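Local coordinates for protein transcriptional regulator (Thermus thermophilus, PDB 2H0A) that probably regulates transcription as a CcpA-type repressor, with a periplasmic-binding-protein-like core of the kind that senses small effectors in this family, at residues G106-R111 with P262-R267; A110-P115 with D209-G214; A139-A144 with N183-A188; G187-A192 with A224-I229. All blocks are in the same frame, centred on the assembly; numbering follows the deposited sequence.

In the fold
All four contacts lie on the same side of the chain's centre, in one periplasmic-binding-protein-like lobe, with centres 10 to 13 Å apart. They converge on four consecutive strands of the sheet: 182-185, 210-215, 227-230 and 257-265. Contacts 1 and 2 start from one stretch of chain, the end of helix 99-109 and the loop after it, and share Ala110 and Arg111. Contact 3 is nested within the loops closed by both, and contact 4 within that closed by contact 1. Contacts 1 to 3 cover one face of the sheet, whereas helix 189-200 of contact 4 covers the other. The lobe is thus a three-layer alpha/beta sandwich, closed by segments distant in sequence.

Contact 1 (G106-R111 with P262-R267); sequences GAYLAR and PVLVER
Tyr108 offers one face of its ring to Leu264, joining helix 99-109 to strand 257-265 in the alpha/beta sandwich of a periplasmic-binding-protein-like fold. The evidence for a CH-pi contact is geometric: Leu264 CD1 stands 3.5 Å from the centroid of the Tyr108 ring and 22° off its normal, displaced toward the CG-CD1 side. In keeping with this offset, the nearest ring atom is Tyr108 CD1, 3.3 Å from Leu264 CD1. The two side chains cross at about a right angle, and one methyl branch of the leucine, CD1, does the touching.

Farther out on the same ring, Glu266 passes the phenol end. Its CG lies 3.7 Å from Tyr108 CZ, and its carboxylate plane is turned 49° from the ring. The link from Tyr108 OH to Glu266 OE1 is weak, and doubtful because the hydroxyl position is less certain and another acceptor competes for the proton.

What carries the ring out from the helix is its first torsion, with CG anti to the backbone N (chi1 179°). Around it, Leu213 and Thr270 touch the tyrosine, while Phe112 packs with it edge-to-face. An alanine in place of Tyr108 takes away the ring over Leu264 CD1, and a gap would probably open between helix and strand. Beside the carboxylate is an opposite charge that stops short of a salt bridge: Arg111 NH1 remains 5.2 Å from Glu266 OE2.

Contact 2 (A110-P115 with D209-G214); sequences ARFPGP and DVRVLG
Phe112 overlaps the outer half of the Arg211 side chain: its CD2 lies over one face of the guanidinium, 3.0 Å above the plane and displaced from the centre. The planes of ring and guanidinium make 46° with each other, so the two groups cross on a slant and do not lie flat together. Most of the touching falls on CD and NE, not on the terminal nitrogens. Phe112 CD2 is 3.1 Å from Arg211 CD, and Phe112 CE2 is 3.4 Å from Arg211 NE, whereas Arg211 NH2 is 4.0 Å from Phe112 CD2. Pro113 adds a looser apolar flank, its CD being 4.0 Å from Arg211 NH1.

The shape of the arginine accounts for this placement. It leaves strand 210-215 with CG anti to the carbonyl carbon and runs straight through chi2, then bends at chi3 (140°), which brings CD and NE against the ring. The bend is accompanied by a polar anchor, since NE is hydrogen-bonded to the backbone carbonyl of Thr270. On the loop side, Phe112 O is bonded to Arg150 and Pro113 O to Asn183 ND2, which tie the backbone of 110-115 to the lobe.

With an alanine in place of Arg211, the Phe112 ring would probably lose cover at CD2 and CE2, and the carbonyl of Thr270 would lose its side-chain donor. The contact therefore uses the arginine twice: its methylene and guanidinium face pack on the loop, while its NE-H is spent on a backbone oxygen, so the overlap with Phe112 need not satisfy that donor.

Contact 3 (A139-A144 with N183-A188); sequences AGFQEA and NVFAGA
Phe141 and Phe185 carry the whole contact, which is aromatic and apolar and joins helix 133-147 to strand 182-185 in the buried core of the alpha/beta sandwich. The aromatic term is an offset stack: the ring centroids are 4.9 Å apart and the planes are inclined by 30°. Phe185 CD2 stands over one face of the Phe141 ring, 3.6 Å above its plane and nearer the rim than the centre. The side chains run past each other in opposite directions, each with CG anti to its own backbone N (chi1 -173° for Phe141).

Apolar contacts complete the overlap. Phe141 CD1 approaches Phe185 CD2 to 3.6 Å, and Phe141 CZ reaches Phe185 CB at 3.9 Å, so the strand residue contributes its methylene as well as its ring.

Within its own segment, the backbone N of Gly187 lies 3.7 Å above the plane of the Phe185 ring, toward the rim. Farther out, Phe152 meets Phe141 edge-to-face, while Ala105 and Leu109 of helix 99-109 pack on Phe185. With no polar group in either side chain, the pair has no directional bond to fix it, and the seating of helix on sheet here rests mainly on shape and dispersion.

Contact 4 (G187-A192 with A224-I229); sequences GADQVA and AGLSTI
The start of helix 189-200, the helix of the beta-alpha-beta crossover between strands 182-185 and 210-215, meets strand 227-230 and the residue leading into it: Asp189 forms a polar pair with Thr228 of the strand, Ala192 an apolar one with Leu226 just before it. Ala192 points its CB at the second segment, whereas Asp189, a helical turn earlier, gets there only with its carboxylate. The CA pairing runs in opposite senses: Asp189 CA is 7.3 Å from Thr228 CA and Ala192 CA 7.7 Å from Leu226 CA.

In the polar pair, Thr228 OG1 donates to Asp189 OD1 at 2.8 Å, the carboxylate oxygen receives it on its syn lone pair, and the two side chains cross at about a right angle. Two torsions bring the groups together: Thr228 holds OG1 anti to its backbone N (chi1 180°), and Asp189 places CG beside its own N (chi1 -68°). Asp189 OD2 is bonded to the backbone N of His218, so both carboxylate oxygens are engaged and the group cannot turn without breaking a bond. Lying at the amino end of the helix, the carboxylate would be expected to favour its charged form.

In the apolar pair, Leu226 CD2 packs 3.4 Å from Ala192 CB, and its other methyl, CD1, lies 3.9 Å from that same atom. Leu226 CD2 also reaches back to Asp189 OD1 at 3.8 Å, beside the hydrogen bond.

Leu226 follows Gly225, whose positive phi closes helix 220-224 in a Schellman motif. Val212 of strand 210-215 touches both Ala192 and Leu226, while strand 257-265 pairs with Thr228 through the backbone of Val265.

Contact 1 (G106-R111 with P262-R267)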
loop_
_atom_site.group_PDB
_atom_site.type_symbol
_atom_site.label_atom_id
_atom_site.label_comp_id
_atom_site.label_asym_id
_atom_site.label_seq_id
_atom_site.Cartn_x
_atom_site.Cartn_y
_atom_site.Cartn_z
ATOM N N GLY A 106 12.024 -22.075 10.506
ATOM C CA GLY A 106 11.423 -23.081 11.365
ATOM C C GLY A 106 12.426 -23.763 12.283
ATOM O O GLY A 106 12.238 -23.805 13.505
ATOM N N ALA A 107 13.491 -24.300 11.689
ATOM C CA ALA A 107 14.538 -24.982 12.436
ATOM C C ALA A 107 15.188 -24.056 13.443
ATOM O O ALA A 107 15.695 -24.502 14.465
ATOM C CB ALA A 107 15.590 -25.521 11.484
ATOM N N TYR A 108 15.171 -22.760 13.157
ATOM C CA TYR A 108 15.784 -21.793 14.050
ATOM C C TYR A 108 14.911 -21.484 15.257
ATOM O O TYR A 108 15.375 -21.552 16.398
ATOM C CB TYR A 108 16.095 -20.494 13.302
ATOM C CG TYR A 108 16.716 -19.441 14.193
ATOM C CD1 TYR A 108 17.972 -19.644 14.764
ATOM C CD2 TYR A 108 16.052 -18.240 14.467
ATOM C CE1 TYR A 108 18.558 -18.682 15.584
ATOM C CE2 TYR A 108 16.626 -17.263 15.286
ATOM C CZ TYR A 108 17.884 -17.494 15.842
ATOM O OH TYR A 108 18.477 -16.557 16.654
ATOM N N LEU A 109 13.655 -21.129 14.996
ATOM C CA LEU A 109 12.701 -20.795 16.047
ATOM C C LEU A 109 12.422 -22.009 16.913
ATOM O O LEU A 109 12.098 -21.887 18.095
ATOM C CB LEU A 109 11.404 -20.294 15.423
ATOM C CG LEU A 109 11.069 -18.810 15.575
ATOM C CD1 LEU A 109 12.322 -17.973 15.519
ATOM C CD2 LEU A 109 10.089 -18.415 14.482
ATOM N N ALA A 110 12.558 -23.184 16.310
ATOM C CA ALA A 110 12.347 -24.442 17.000
ATOM C C ALA A 110 13.347 -24.642 18.136
ATOM O O ALA A 110 13.298 -25.640 18.841
ATOM C CB ALA A 110 12.466 -25.579 16.013
ATOM N N ARG A 111 14.249 -23.693 18.327
ATOM C CA ARG A 111 15.254 -23.831 19.367
ATOM C C ARG A 111 14.960 -22.947 20.568
ATOM O O ARG A 111 15.807 -22.790 21.447
ATOM C CB ARG A 111 16.625 -23.478 18.793
ATOM C CG ARG A 111 16.941 -24.160 17.466
ATOM C CD ARG A 111 18.236 -23.636 16.880
ATOM N NE ARG A 111 19.339 -23.858 17.806
ATOM C CZ ARG A 111 20.483 -23.184 17.791
ATOM N NH1 ARG A 111 20.683 -22.233 16.890
ATOM N NH2 ARG A 111 21.420 -23.457 18.690
ATOM N N PRO A 262 18.608 -17.776 0.714
ATOM C CA PRO A 262 18.470 -16.826 1.814
ATOM C C PRO A 262 19.331 -17.300 2.982
ATOM O O PRO A 262 19.714 -18.466 3.039
ATOM C CB PRO A 262 16.984 -16.885 2.117
ATOM C CG PRO A 262 16.684 -18.333 1.894
ATOM C CD PRO A 262 17.418 -18.638 0.613
ATOM N N VAL A 263 19.639 -16.408 3.910
ATOM C CA VAL A 263 20.469 -16.791 5.037
ATOM C C VAL A 263 19.970 -16.145 6.318
ATOM O O VAL A 263 19.525 -14.999 6.313
ATOM C CB VAL A 263 21.950 -16.381 4.795
ATOM C CG1 VAL A 263 22.058 -14.866 4.697
ATOM C CG2 VAL A 263 22.838 -16.909 5.908
ATOM N N LEU A 264 20.051 -16.884 7.415
ATOM C CA LEU A 264 19.609 -16.373 8.702
ATOM C C LEU A 264 20.621 -15.379 9.237
ATOM O O LEU A 264 21.827 -15.625 9.205
ATOM C CB LEU A 264 19.473 -17.517 9.708
ATOM C CG LEU A 264 18.649 -17.356 10.998
ATOM C CD1 LEU A 264 19.226 -18.283 12.059
ATOM C CD2 LEU A 264 18.671 -15.939 11.507
ATOM N N VAL A 265 20.132 -14.251 9.727
ATOM C CA VAL A 265 21.004 -13.252 10.321
ATOM C C VAL A 265 20.403 -12.984 11.696
ATOM O O VAL A 265 19.309 -12.438 11.793
ATOM C CB VAL A 265 21.041 -11.948 9.486
ATOM C CG1 VAL A 265 22.053 -10.964 10.089
ATOM C CG2 VAL A 265 21.391 -12.268 8.036
ATOM N N GLU A 266 21.106 -13.394 12.748
ATOM C CA GLU A 266 20.628 -13.223 14.118
ATOM C C GLU A 266 20.891 -11.848 14.719
ATOM O O GLU A 266 22.009 -11.340 14.673
ATOM C CB GLU A 266 21.263 -14.265 15.033
ATOM C CG GLU A 266 20.941 -15.701 14.683
ATOM C CD GLU A 266 21.677 -16.675 15.582
ATOM O OE1 GLU A 266 21.653 -16.468 16.817
ATOM O OE2 GLU A 266 22.271 -17.645 15.058
ATOM N N ARG A 267 19.854 -11.256 15.300
ATOM C CA ARG A 267 19.975 -9.960 15.930
ATOM C C ARG A 267 19.252 -9.995 17.275
ATOM O O ARG A 267 18.877 -11.068 17.740
ATOM C CB ARG A 267 19.424 -8.881 15.003
ATOM C CG ARG A 267 20.210 -8.785 13.693
ATOM C CD ARG A 267 20.013 -7.431 13.024
ATOM N NE ARG A 267 20.905 -7.209 11.881
ATOM C CZ ARG A 267 20.571 -7.428 10.613
ATOM N NH1 ARG A 267 19.362 -7.886 10.314
ATOM N NH2 ARG A 267 21.433 -7.167 9.638
#

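Contact 2 (A110-P115 with D209-G214)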
loop_
_atom_site.group_PDB
_atom_site.type_symbol
_atom_site.label_atom_id
_atom_site.label_comp_id
_atom_site.label_asym_id
_atom_site.label_seq_id
_atom_site.Cartn_x
_atom_site.Cartn_y
_atom_site.Cartn_z
ATOM N N ALA A 110 12.558 -23.184 16.310
ATOM C CA ALA A 110 12.347 -24.442 17.000
ATOM C C ALA A 110 13.347 -24.642 18.136
ATOM O O ALA A 110 13.298 -25.640 18.841
ATOM C CB ALA A 110 12.466 -25.579 16.013
ATOM N N ARG A 111 14.249 -23.693 18.327
ATOM C CA ARG A 111 15.254 -23.831 19.367
ATOM C C ARG A 111 14.960 -22.947 20.568
ATOM O O ARG A 111 15.807 -22.790 21.447
ATOM C CB ARG A 111 16.625 -23.478 18.793
ATOM C CG ARG A 111 16.941 -24.160 17.466
ATOM C CD ARG A 111 18.236 -23.636 16.880
ATOM N NE ARG A 111 19.339 -23.858 17.806
ATOM C CZ ARG A 111 20.483 -23.184 17.791
ATOM N NH1 ARG A 111 20.683 -22.233 16.890
ATOM N NH2 ARG A 111 21.420 -23.457 18.690
ATOM N N PHE A 112 13.757 -22.381 20.608
ATOM C CA PHE A 112 13.364 -21.489 21.698
ATOM C C PHE A 112 12.124 -21.912 22.479
ATOM O O PHE A 112 11.257 -22.618 21.972
ATOM C CB PHE A 112 13.116 -20.072 21.164
ATOM C CG PHE A 112 14.288 -19.472 20.458
ATOM C CD1 PHE A 112 14.655 -19.913 19.188
ATOM C CD2 PHE A 112 15.026 -18.463 21.061
ATOM C CE1 PHE A 112 15.744 -19.353 18.528
ATOM C CE2 PHE A 112 16.112 -17.894 20.417
ATOM C CZ PHE A 112 16.476 -18.340 19.142
ATOM N N PRO A 113 12.033 -21.474 23.739
ATOM C CA PRO A 113 10.908 -21.773 24.632
ATOM C C PRO A 113 9.647 -20.999 24.206
ATOM O O PRO A 113 9.740 -19.976 23.520
ATOM C CB PRO A 113 11.420 -21.311 25.995
ATOM C CG PRO A 113 12.904 -21.455 25.872
ATOM C CD PRO A 113 13.171 -20.931 24.501
ATOM N N GLY A 114 8.477 -21.486 24.611
ATOM C CA GLY A 114 7.240 -20.812 24.264
ATOM C C GLY A 114 6.735 -21.177 22.881
ATOM O O GLY A 114 7.541 -21.461 21.992
ATOM N N PRO A 115 5.405 -21.168 22.663
ATOM C CA PRO A 115 4.753 -21.497 21.389
ATOM C C PRO A 115 5.206 -20.643 20.210
ATOM O O PRO A 115 5.451 -19.448 20.339
ATOM C CB PRO A 115 3.278 -21.305 21.702
ATOM C CG PRO A 115 3.313 -20.201 22.708
ATOM C CD PRO A 115 4.417 -20.641 23.617
ATOM N N ASP A 209 8.795 -10.808 26.182
ATOM C CA ASP A 209 7.620 -10.978 25.332
ATOM C C ASP A 209 7.883 -11.949 24.194
ATOM O O ASP A 209 7.925 -13.160 24.388
ATOM C CB ASP A 209 7.170 -9.628 24.739
ATOM C CG ASP A 209 6.113 -9.779 23.619
ATOM O OD1 ASP A 209 4.976 -10.214 23.895
ATOM O OD2 ASP A 209 6.434 -9.464 22.452
ATOM N N VAL A 210 8.050 -11.401 22.998
ATOM C CA VAL A 210 8.254 -12.215 21.828
ATOM C C VAL A 210 9.619 -12.071 21.210
ATOM O O VAL A 210 10.338 -11.103 21.423
ATOM C CB VAL A 210 7.224 -11.886 20.724
ATOM N N ARG A 211 9.974 -13.085 20.446
ATOM C CA ARG A 211 11.222 -13.099 19.722
ATOM C C ARG A 211 10.667 -12.930 18.329
ATOM O O ARG A 211 9.714 -13.606 17.961
ATOM C CB ARG A 211 11.913 -14.448 19.898
ATOM C CG ARG A 211 12.306 -14.732 21.328
ATOM C CD ARG A 211 13.100 -16.002 21.410
ATOM N NE ARG A 211 14.210 -15.888 22.353
ATOM C CZ ARG A 211 14.193 -16.327 23.608
ATOM N NH1 ARG A 211 13.115 -16.923 24.102
ATOM N NH2 ARG A 211 15.265 -16.174 24.370
ATOM N N VAL A 212 11.224 -12.003 17.565
ATOM C CA VAL A 212 10.713 -11.754 16.233
ATOM C C VAL A 212 11.715 -12.106 15.155
ATOM O O VAL A 212 12.886 -11.731 15.215
ATOM C CB VAL A 212 10.270 -10.275 16.072
ATOM C CG1 VAL A 212 9.588 -10.095 14.739
ATOM C CG2 VAL A 212 9.309 -9.884 17.186
ATOM N N LEU A 213 11.228 -12.846 14.170
ATOM C CA LEU A 213 12.038 -13.271 13.048
ATOM C C LEU A 213 11.338 -12.841 11.774
ATOM O O LEU A 213 10.265 -13.349 11.454
ATOM C CB LEU A 213 12.195 -14.789 13.056
ATOM C CG LEU A 213 13.026 -15.388 11.922
ATOM C CD1 LEU A 213 14.436 -14.816 11.945
ATOM C CD2 LEU A 213 13.072 -16.899 12.076
ATOM N N GLY A 214 11.942 -11.896 11.060
ATOM C CA GLY A 214 11.368 -11.414 9.816
ATOM C C GLY A 214 11.897 -12.171 8.606
ATOM O O GLY A 214 12.602 -13.164 8.739
#

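Contact 3 (A139-A144 with N183-A188)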
loop_
_atom_site.group_PDB
_atom_site.type_symbol
_atom_site.label_atom_id
_atom_site.label_comp_id
_atom_site.label_asym_id
_atom_site.label_seq_id
_atom_site.Cartn_x
_atom_site.Cartn_y
_atom_site.Cartn_z
ATOM N N ALA A 139 5.523 -23.495 3.649
ATOM C CA ALA A 139 5.658 -24.943 3.495
ATOM C C ALA A 139 6.948 -25.453 4.122
ATOM O O ALA A 139 6.954 -26.493 4.781
ATOM C CB ALA A 139 5.614 -25.319 2.035
ATOM N N GLY A 140 8.038 -24.714 3.918
ATOM C CA GLY A 140 9.316 -25.108 4.486
ATOM C C GLY A 140 9.302 -24.896 5.984
ATOM O O GLY A 140 9.930 -25.632 6.746
ATOM N N PHE A 141 8.573 -23.869 6.404
ATOM C CA PHE A 141 8.452 -23.550 7.813
ATOM C C PHE A 141 7.834 -24.739 8.521
ATOM O O PHE A 141 8.330 -25.188 9.548
ATOM C CB PHE A 141 7.564 -22.323 8.008
ATOM C CG PHE A 141 7.515 -21.829 9.430
ATOM C CD1 PHE A 141 8.659 -21.335 10.052
ATOM C CD2 PHE A 141 6.322 -21.841 10.145
ATOM C CE1 PHE A 141 8.613 -20.857 11.371
ATOM C CE2 PHE A 141 6.270 -21.363 11.462
ATOM C CZ PHE A 141 7.416 -20.870 12.074
ATOM N N GLN A 142 6.750 -25.252 7.957
ATOM C CA GLN A 142 6.066 -26.387 8.547
ATOM C C GLN A 142 6.903 -27.663 8.517
ATOM O O GLN A 142 6.882 -28.447 9.463
ATOM C CB GLN A 142 4.739 -26.628 7.831
ATOM C CG GLN A 142 3.841 -25.413 7.794
ATOM C CD GLN A 142 2.436 -25.763 7.381
ATOM O OE1 GLN A 142 1.717 -26.435 8.122
ATOM N NE2 GLN A 142 2.033 -25.321 6.187
ATOM N N GLU A 143 7.635 -27.872 7.429
ATOM C CA GLU A 143 8.464 -29.057 7.307
ATOM C C GLU A 143 9.572 -29.054 8.351
ATOM O O GLU A 143 9.816 -30.066 8.998
ATOM C CB GLU A 143 9.062 -29.137 5.901
ATOM C CG GLU A 143 8.024 -29.309 4.791
ATOM C CD GLU A 143 7.509 -30.742 4.659
ATOM O OE1 GLU A 143 7.007 -31.307 5.662
ATOM O OE2 GLU A 143 7.606 -31.306 3.543
ATOM N N ALA A 144 10.238 -27.918 8.526
ATOM C CA ALA A 144 11.314 -27.828 9.500
ATOM C C ALA A 144 10.791 -28.011 10.917
ATOM O O ALA A 144 11.404 -28.709 11.724
ATOM C CB ALA A 144 12.031 -26.488 9.371
ATOM N N ASN A 183 7.318 -17.030 20.323
ATOM C CA ASN A 183 8.062 -16.791 19.108
ATOM C C ASN A 183 7.150 -16.477 17.956
ATOM O O ASN A 183 6.098 -17.094 17.801
ATOM C CB ASN A 183 8.897 -18.021 18.801
ATOM C CG ASN A 183 9.715 -18.455 19.988
ATOM O OD1 ASN A 183 10.631 -17.747 20.410
ATOM N ND2 ASN A 183 9.380 -19.609 20.553
ATOM N N VAL A 184 7.577 -15.513 17.145
ATOM C CA VAL A 184 6.814 -15.074 15.991
ATOM C C VAL A 184 7.645 -15.042 14.709
ATOM O O VAL A 184 8.753 -14.507 14.684
ATOM C CB VAL A 184 6.235 -13.650 16.212
ATOM C CG1 VAL A 184 5.461 -13.203 14.970
ATOM C CG2 VAL A 184 5.344 -13.622 17.450
ATOM N N PHE A 185 7.103 -15.638 13.654
ATOM C CA PHE A 185 7.748 -15.619 12.355
ATOM C C PHE A 185 6.898 -14.640 11.552
ATOM O O PHE A 185 5.845 -15.004 11.035
ATOM C CB PHE A 185 7.727 -17.002 11.691
ATOM C CG PHE A 185 8.326 -17.016 10.309
ATOM C CD1 PHE A 185 9.372 -16.150 9.977
ATOM C CD2 PHE A 185 7.864 -17.894 9.345
ATOM C CE1 PHE A 185 9.948 -16.155 8.708
ATOM C CE2 PHE A 185 8.432 -17.915 8.065
ATOM C CZ PHE A 185 9.477 -17.041 7.748
ATOM N N ALA A 186 7.359 -13.394 11.467
ATOM C CA ALA A 186 6.640 -12.340 10.753
ATOM C C ALA A 186 6.365 -12.674 9.307
ATOM O O ALA A 186 5.276 -12.406 8.810
ATOM C CB ALA A 186 7.400 -11.036 10.835
ATOM N N GLY A 187 7.344 -13.252 8.624
ATOM C CA GLY A 187 7.138 -13.588 7.227
ATOM C C GLY A 187 7.626 -12.495 6.301
ATOM O O GLY A 187 7.908 -12.753 5.138
ATOM N N ALA A 188 7.702 -11.272 6.821
ATOM C CA ALA A 188 8.182 -10.104 6.077
ATOM C C ALA A 188 8.722 -9.102 7.099
ATOM O O ALA A 188 8.172 -8.963 8.197
ATOM C CB ALA A 188 7.057 -9.483 5.281
#

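Contact 4 (G187-A192 with A224-I229)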
loop_
_atom_site.group_PDB
_atom_site.type_symbol
_atom_site.label_atom_id
_atom_site.label_comp_id
_atom_site.label_asym_id
_atom_site.label_seq_id
_atom_site.Cartn_x
_atom_site.Cartn_y
_atom_site.Cartn_z
ATOM N N GLY A 187 7.344 -13.252 8.624
ATOM C CA GLY A 187 7.138 -13.588 7.227
ATOM C C GLY A 187 7.626 -12.495 6.301
ATOM O O GLY A 187 7.908 -12.753 5.138
ATOM N N ALA A 188 7.702 -11.272 6.821
ATOM C CA ALA A 188 8.182 -10.104 6.077
ATOM C C ALA A 188 8.722 -9.102 7.099
ATOM O O ALA A 188 8.172 -8.963 8.197
ATOM C CB ALA A 188 7.057 -9.483 5.281
ATOM N N ASP A 189 9.799 -8.406 6.755
ATOM C CA ASP A 189 10.375 -7.457 7.694
ATOM C C ASP A 189 9.431 -6.319 8.078
ATOM O O ASP A 189 9.400 -5.895 9.232
ATOM C CB ASP A 189 11.688 -6.898 7.146
ATOM C CG ASP A 189 12.789 -7.947 7.089
ATOM O OD1 ASP A 189 12.706 -8.944 7.843
ATOM O OD2 ASP A 189 13.745 -7.770 6.302
ATOM N N GLN A 190 8.653 -5.834 7.118
ATOM C CA GLN A 190 7.713 -4.743 7.371
ATOM C C GLN A 190 6.735 -5.116 8.501
ATOM O O GLN A 190 6.482 -4.336 9.419
ATOM C CB GLN A 190 6.955 -4.428 6.073
ATOM C CG GLN A 190 6.248 -3.087 6.052
ATOM C CD GLN A 190 7.157 -1.941 6.439
ATOM O OE1 GLN A 190 6.981 -1.323 7.485
ATOM N NE2 GLN A 190 8.138 -1.654 5.598
ATOM N N VAL A 191 6.199 -6.328 8.420
ATOM C CA VAL A 191 5.261 -6.850 9.408
ATOM C C VAL A 191 5.992 -7.053 10.739
ATOM O O VAL A 191 5.453 -6.754 11.810
ATOM C CB VAL A 191 4.673 -8.190 8.903
ATOM C CG1 VAL A 191 3.640 -8.726 9.871
ATOM C CG2 VAL A 191 4.068 -7.986 7.512
ATOM N N ALA A 192 7.228 -7.548 10.651
ATOM C CA ALA A 192 8.075 -7.784 11.817
ATOM C C ALA A 192 8.338 -6.489 12.591
ATOM O O ALA A 192 8.534 -6.509 13.808
ATOM C CB ALA A 192 9.394 -8.400 11.378
ATOM N N ALA A 224 16.932 -1.721 13.576
ATOM C CA ALA A 224 15.808 -2.169 14.388
ATOM C C ALA A 224 16.187 -3.338 15.285
ATOM O O ALA A 224 15.462 -3.665 16.219
ATOM C CB ALA A 224 14.641 -2.560 13.489
ATOM N N GLY A 225 17.324 -3.966 15.001
ATOM C CA GLY A 225 17.765 -5.100 15.791
ATOM C C GLY A 225 16.931 -6.334 15.491
ATOM O O GLY A 225 16.838 -7.253 16.301
ATOM N N LEU A 226 16.330 -6.347 14.308
ATOM C CA LEU A 226 15.490 -7.452 13.871
ATOM C C LEU A 226 16.261 -8.622 13.261
ATOM O O LEU A 226 17.054 -8.441 12.340
ATOM C CB LEU A 226 14.466 -6.936 12.853
ATOM C CG LEU A 226 13.580 -7.953 12.123
ATOM C CD1 LEU A 226 12.832 -8.811 13.124
ATOM C CD2 LEU A 226 12.599 -7.220 11.224
ATOM N N SER A 227 16.037 -9.823 13.780
ATOM C CA SER A 227 16.683 -10.997 13.215
ATOM C C SER A 227 15.823 -11.281 12.001
ATOM O O SER A 227 14.629 -10.998 12.015
ATOM C CB SER A 227 16.621 -12.195 14.171
ATOM O OG SER A 227 17.217 -11.900 15.422
ATOM N N THR A 228 16.400 -11.841 10.951
ATOM C CA THR A 228 15.596 -12.117 9.774
ATOM C C THR A 228 16.245 -13.129 8.847
ATOM O O THR A 228 17.402 -13.486 9.020
ATOM C CB THR A 228 15.311 -10.791 8.995
ATOM O OG1 THR A 228 14.526 -11.063 7.830
ATOM C CG2 THR A 228 16.609 -10.118 8.573
ATOM N N ILE A 229 15.465 -13.616 7.893
ATOM C CA ILE A 229 15.946 -14.540 6.875
ATOM C C ILE A 229 16.232 -13.570 5.726
ATOM O O ILE A 229 15.314 -13.128 5.026
ATOM C CB ILE A 229 14.839 -15.541 6.427
ATOM C CG1 ILE A 229 14.353 -16.359 7.620
ATOM C CG2 ILE A 229 15.372 -16.456 5.330
ATOM C CD1 ILE A 229 15.434 -17.202 8.231
#